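Local coordinates for protein GCN5-related N-acetyltransferase (Kribbella flavida, PDB 4IUS) that probably transfers an acyl group, most likely acetyl from acetyl-CoA, to an amine, as a member of the GCN5-related N-acetyltransferase family whose own substrate is not established, at residues Gln24-Gly28 / Pro29-Leu33; His35-Val39 / Trp40-Arg44. The protein carries 1 engineered substitution. One frame throughout, in Å; residues are numbered along the deposited sequence. Where two conformers were deposited one is given.

Interaction 1 (Gln24-Gly28 / Pro29-Leu33); sequences QVVAG and PLVGL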
loop_
_atom_site.group_PDB
_atom_site.type_symbol
_atom_site.label_atom_id
_atom_site.label_comp_id
_atom_site.label_asym_id
_atom_site.label_seq_id
_atom_site.Cartn_x
_atom_site.Cartn_y
_atom_site.Cartn_z
ATOM N N GLN A 24 0.696 -1.382 -18.983
ATOM C CA GLN A 24 2.129 -1.430 -18.730
ATOM C C GLN A 24 2.933 -0.801 -19.839
ATOM O O GLN A 24 2.676 -1.038 -21.029
ATOM C CB GLN A 24 2.597 -2.874 -18.614
ATOM C CG GLN A 24 1.974 -3.633 -17.485
ATOM C CD GLN A 24 2.373 -5.075 -17.515
ATOM O OE1 GLN A 24 3.546 -5.398 -17.598
ATOM N NE2 GLN A 24 1.372 -5.946 -17.565
ATOM N N VAL A 25 3.934 -0.036 -19.437
ATOM C CA VAL A 25 5.000 0.465 -20.326
ATOM C C VAL A 25 6.328 -0.061 -19.768
ATOM O O VAL A 25 6.919 0.524 -18.849
ATOM C CB VAL A 25 4.988 1.991 -20.407
ATOM C CG1 VAL A 25 6.142 2.476 -21.292
ATOM C CG2 VAL A 25 3.620 2.455 -20.910
ATOM N N VAL A 26 6.720 -1.240 -20.216
ATOM C CA VAL A 26 7.942 -1.866 -19.710
ATOM C C VAL A 26 9.137 -1.277 -20.452
ATOM O O VAL A 26 9.171 -1.206 -21.672
ATOM C CB VAL A 26 7.951 -3.387 -19.878
ATOM C CG1 VAL A 26 9.293 -3.981 -19.407
ATOM C CG2 VAL A 26 6.775 -4.006 -19.111
ATOM N N ALA A 27 10.138 -0.840 -19.713
ATOM C CA ALA A 27 11.367 -0.274 -20.321
ATOM C C ALA A 27 12.528 -0.711 -19.430
ATOM O O ALA A 27 12.800 -0.078 -18.402
ATOM C CB ALA A 27 11.279 1.244 -20.440
ATOM N N GLY A 28 13.197 -1.782 -19.834
ATOM C CA GLY A 28 14.343 -2.238 -19.064
ATOM C C GLY A 28 13.977 -2.546 -17.620
ATOM O O GLY A 28 13.072 -3.323 -17.390
ATOM N N PRO A 29 14.667 -1.929 -16.656
ATOM C CA PRO A 29 14.389 -2.287 -15.292
ATOM C C PRO A 29 13.200 -1.591 -14.684
ATOM O O PRO A 29 12.929 -1.807 -13.514
ATOM C CB PRO A 29 15.663 -1.862 -14.572
ATOM C CG PRO A 29 16.100 -0.668 -15.343
ATOM C CD PRO A 29 15.808 -0.983 -16.761
ATOM N N LEU A 30 12.484 -0.772 -15.456
ATOM C CA LEU A 30 11.328 -0.033 -14.926
ATOM C C LEU A 30 10.066 -0.432 -15.685
ATOM O O LEU A 30 10.122 -0.775 -16.867
ATOM C CB LEU A 30 11.519 1.472 -15.122
ATOM C CG LEU A 30 12.759 2.069 -14.498
ATOM C CD1 LEU A 30 12.861 3.524 -14.897
ATOM C CD2 LEU A 30 12.735 1.861 -13.012
ATOM N N VAL A 31 8.928 -0.311 -15.005
ATOM C CA VAL A 31 7.650 -0.434 -15.686
ATOM C C VAL A 31 6.750 0.700 -15.241
ATOM O O VAL A 31 6.529 0.923 -14.045
ATOM C CB VAL A 31 6.958 -1.807 -15.503
ATOM C CG1 VAL A 31 6.760 -2.198 -14.042
ATOM C CG2 VAL A 31 5.665 -1.883 -16.318
ATOM N N GLY A 32 6.253 1.434 -16.225
ATOM C CA GLY A 32 5.235 2.455 -15.972
ATOM C C GLY A 32 3.866 1.828 -16.013
ATOM O O GLY A 32 3.587 0.962 -16.835
ATOM N N LEU A 33 3.014 2.240 -15.112
ATOM C CA LEU A 33 1.691 1.646 -14.917
ATOM C C LEU A 33 0.660 2.769 -14.977
ATOM O O LEU A 33 0.637 3.664 -14.138
ATOM C CB LEU A 33 1.636 0.926 -13.600
ATOM C CG LEU A 33 2.630 -0.224 -13.437
ATOM C CD1 LEU A 33 2.738 -0.634 -11.953
ATOM C CD2 LEU A 33 2.312 -1.421 -14.339
#
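Val25 and Gly32 exchange a reciprocal pair of backbone hydrogen bonds, and Ala27 with Leu30 exchange a second pair, so segments 24-27 and 30-33 run antiparallel, 164° between their directions and 4.5 Å apart at the closest point of their axes. Val25 N reaches Gly32 O at 2.8 Å and Gly32 N returns to Val25 O at 2.9 Å. At the turn, Ala27 N bonds to Leu30 O at 2.8 Å, and Leu30 N to Ala27 O at 3.0 Å. Val25 O also receives a CA-H...O contact from Val31 CA. On the face carrying Gln24, Val26, Val31 and Leu33, the non-hydrogen-bonded partners Val26 and Val31 meet through methyls, CG2 of Val26 lying 3.7 Å from CG2 of Val31. With chi1 of Val31 at 55°, CG1 stands between the backbone N and the carbonyl carbon, and CG2 is turned opposite the backbone N, toward Val26. Gln24 and Leu33 lie alongside each other, with Gln24 CG 3.9 Å from Leu33 CD2. Helix 6-19 packs on this face, Leu15 meeting Val31 and Leu18 meeting Leu33. On the other face Val25, Ala27 and Leu30 pack against helix 59-71, and Gly32 adds no side chain. Gly28 has positive phi (58°), and a CB there would collide with Pro29 CD. The whole is a beta hairpin with a two-residue loop, Gly28-Pro29, closed by a type II' turn and held between two helices.

Interaction 2 (His35-Val39 / Trp40-Arg44); sequences HDEDV and WFLSR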
loop_
_atom_site.group_PDB
_atom_site.type_symbol
_atom_site.label_atom_id
_atom_site.label_comp_id
_atom_site.label_asym_id
_atom_site.label_seq_id
_atom_site.Cartn_x
_atom_site.Cartn_y
_atom_site.Cartn_z
ATOM N N HIS A 35 -3.297 3.954 -15.202
ATOM C CA HIS A 35 -4.684 3.629 -14.905
ATOM C C HIS A 35 -5.589 4.275 -15.927
ATOM O O HIS A 35 -5.196 5.231 -16.592
ATOM C CB HIS A 35 -4.969 4.145 -13.518
ATOM C CG HIS A 35 -6.172 3.558 -12.877
ATOM N ND1 HIS A 35 -7.450 4.020 -13.075
ATOM C CD2 HIS A 35 -6.266 2.476 -12.027
ATOM C CE1 HIS A 35 -8.293 3.245 -12.364
ATOM N NE2 HIS A 35 -7.583 2.315 -11.728
ATOM N N ASP A 36 -6.808 3.772 -16.069
ATOM C CA ASP A 36 -7.799 4.472 -16.889
ATOM C C ASP A 36 -8.095 5.888 -16.362
ATOM O O ASP A 36 -8.234 6.826 -17.133
ATOM C CB ASP A 36 -9.107 3.659 -16.983
ATOM C CG ASP A 36 -8.981 2.396 -17.865
ATOM O OD1 ASP A 36 -7.963 2.209 -18.562
ATOM O OD2 ASP A 36 -9.931 1.591 -17.875
ATOM N N GLU A 37 -8.205 6.022 -15.044
ATOM C CA GLU A 37 -8.495 7.314 -14.418
ATOM C C GLU A 37 -7.246 8.189 -14.323
ATOM O O GLU A 37 -6.146 7.685 -14.260
ATOM C CB GLU A 37 -9.066 7.122 -13.017
ATOM C CG GLU A 37 -10.383 6.355 -12.957
ATOM C CD GLU A 37 -10.945 6.212 -11.534
ATOM O OE1 GLU A 37 -10.325 6.717 -10.568
ATOM O OE2 GLU A 37 -12.014 5.587 -11.376
ATOM N N ASP A 38 -7.439 9.510 -14.314
ATOM C CA ASP A 38 -6.307 10.464 -14.221
ATOM C C ASP A 38 -5.872 10.798 -12.820
ATOM O O ASP A 38 -4.891 11.504 -12.668
ATOM C CB ASP A 38 -6.629 11.748 -14.979
ATOM C CG ASP A 38 -6.805 11.514 -16.455
ATOM O OD1 ASP A 38 -5.853 11.030 -17.143
ATOM O OD2 ASP A 38 -7.896 11.870 -16.953
ATOM N N VAL A 39 -6.543 10.258 -11.797
ATOM C CA VAL A 39 -6.145 10.524 -10.419
ATOM C C VAL A 39 -4.650 10.234 -10.281
ATOM O O VAL A 39 -4.205 9.107 -10.620
ATOM C CB VAL A 39 -6.951 9.680 -9.456
ATOM C CG1 VAL A 39 -6.449 9.860 -8.027
ATOM C CG2 VAL A 39 -8.452 10.047 -9.539
ATOM N N TRP A 40 -3.879 11.203 -9.824
ATOM C CA TRP A 40 -2.433 11.139 -10.097
ATOM C C TRP A 40 -1.767 9.886 -9.543
ATOM O O TRP A 40 -0.964 9.239 -10.221
ATOM C CB TRP A 40 -1.736 12.393 -9.610
ATOM C CG TRP A 40 -1.651 12.566 -8.130
ATOM C CD1 TRP A 40 -2.523 13.268 -7.323
ATOM C CD2 TRP A 40 -0.621 12.037 -7.250
ATOM N NE1 TRP A 40 -2.108 13.206 -6.006
ATOM C CE2 TRP A 40 -0.959 12.462 -5.911
ATOM C CE3 TRP A 40 0.524 11.272 -7.446
ATOM C CZ2 TRP A 40 -0.157 12.116 -4.797
ATOM C CZ3 TRP A 40 1.288 10.901 -6.349
ATOM C CH2 TRP A 40 0.960 11.333 -5.052
ATOM N N PHE A 41 -2.141 9.486 -8.337
ATOM C CA PHE A 41 -1.449 8.410 -7.641
ATOM C C PHE A 41 -1.844 7.038 -8.145
ATOM O O PHE A 41 -1.209 6.047 -7.752
ATOM C CB PHE A 41 -1.579 8.514 -6.123
ATOM C CG PHE A 41 -2.999 8.514 -5.626
ATOM C CD1 PHE A 41 -3.709 7.347 -5.550
ATOM C CD2 PHE A 41 -3.620 9.703 -5.292
ATOM C CE1 PHE A 41 -5.034 7.350 -5.126
ATOM C CE2 PHE A 41 -4.926 9.731 -4.851
ATOM C CZ PHE A 41 -5.638 8.542 -4.778
ATOM N N LEU A 42 -2.859 6.929 -9.004
ATOM C CA LEU A 42 -3.236 5.695 -9.633
ATOM C C LEU A 42 -2.283 5.274 -10.748
ATOM O O LEU A 42 -2.386 4.122 -11.237
ATOM C CB LEU A 42 -4.674 5.721 -10.144
ATOM C CG LEU A 42 -5.716 5.894 -9.011
ATOM C CD1 LEU A 42 -7.105 5.905 -9.650
ATOM C CD2 LEU A 42 -5.590 4.832 -7.918
ATOM N N SER A 43 -1.407 6.167 -11.177
ATOM C CA SER A 43 -0.406 5.849 -12.181
ATOM C C SER A 43 0.984 6.090 -11.602
ATOM O O SER A 43 1.217 7.126 -11.028
ATOM C CB SER A 43 -0.612 6.661 -13.442
ATOM O OG SER A 43 -1.877 6.383 -14.050
ATOM N N ARG A 44 1.906 5.136 -11.764
ATOM C CA ARG A 44 3.246 5.262 -11.198
ATOM C C ARG A 44 4.140 4.270 -11.897
ATOM O O ARG A 44 3.671 3.370 -12.618
ATOM C CB ARG A 44 3.253 4.980 -9.689
ATOM C CG ARG A 44 2.966 3.554 -9.335
ATOM C CD ARG A 44 3.056 3.262 -7.848
ATOM N NE ARG A 44 2.035 4.037 -7.152
ATOM C CZ ARG A 44 1.141 3.549 -6.294
ATOM N NH1 ARG A 44 1.199 2.285 -5.892
ATOM N NH2 ARG A 44 0.245 4.385 -5.749
HETATM O O HOH W 1 -3.690 8.114 -13.175
#
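Ser43 OG accepts the backbone N-H of His35 at 3.0 Å in a nearly straight bond (169°), tying the start of the loop to its end. The same hydroxyl donates to a water, at 2.7 Å from OG, which in turn donates to the carbonyl oxygens of Glu37 and Val39. One water thus joins three points round the loop. Val39 O has a second donor in Leu42 N, 3.0 Å away, as the chain enters the 3-10 segment 40-42. The His35 imidazole is fixed from its rim, where ND1 takes the N-H of Glu37 in the ring plane at 2.9 Å. With CG anti to the backbone nitrogen (chi1 -162°), the ring lies under Leu42, whose CD1 stands over its centre in a CH-pi contact, 3.9 Å from the centroid and 9° off the normal. This methyl also touches Val39 CB and Glu37 OE1. With an alanine in place of His35, Glu37 N would probably lose its acceptor and Leu42 CD1 the flat surface beneath it. Farther along, Val39 CG1 rests over the Phe41 ring, offset toward the rim and 3.8 Å from its centroid. Trp40 points away from the loop and stacks on the ring of His256, near the C-terminal end of the chain. Arg75 makes a salt bridge to Asp38 OD1 and a hydrogen bond to His35 O. Here the side-chain and water bonds pin down a compact connection between strands 30-35 and 44-47, reversing the chain through a 3-10 turn.

Interaction 1 comes first along the chain and interaction 2 follows one residue later, their centres about 15 Å apart. Together they trace most of a small three-stranded antiparallel sheet: residues 24-33 make the hairpin of strands 22-27 and 30-35, and residues 35-44 form the connection that leads into strand 44-47. The two meet where that third strand starts, with Leu33 N 2.8 Å from Arg44 O, a probable hydrogen bond, and Leu33 O packed on Ser43 CB. This sheet is separate from the eight-stranded mixed sheet, but interaction 2 reaches it: Trp40 and Arg44 touch Ser78 of edge strand 78-82. The connecting loop therefore links the N-terminal sheet to the larger one.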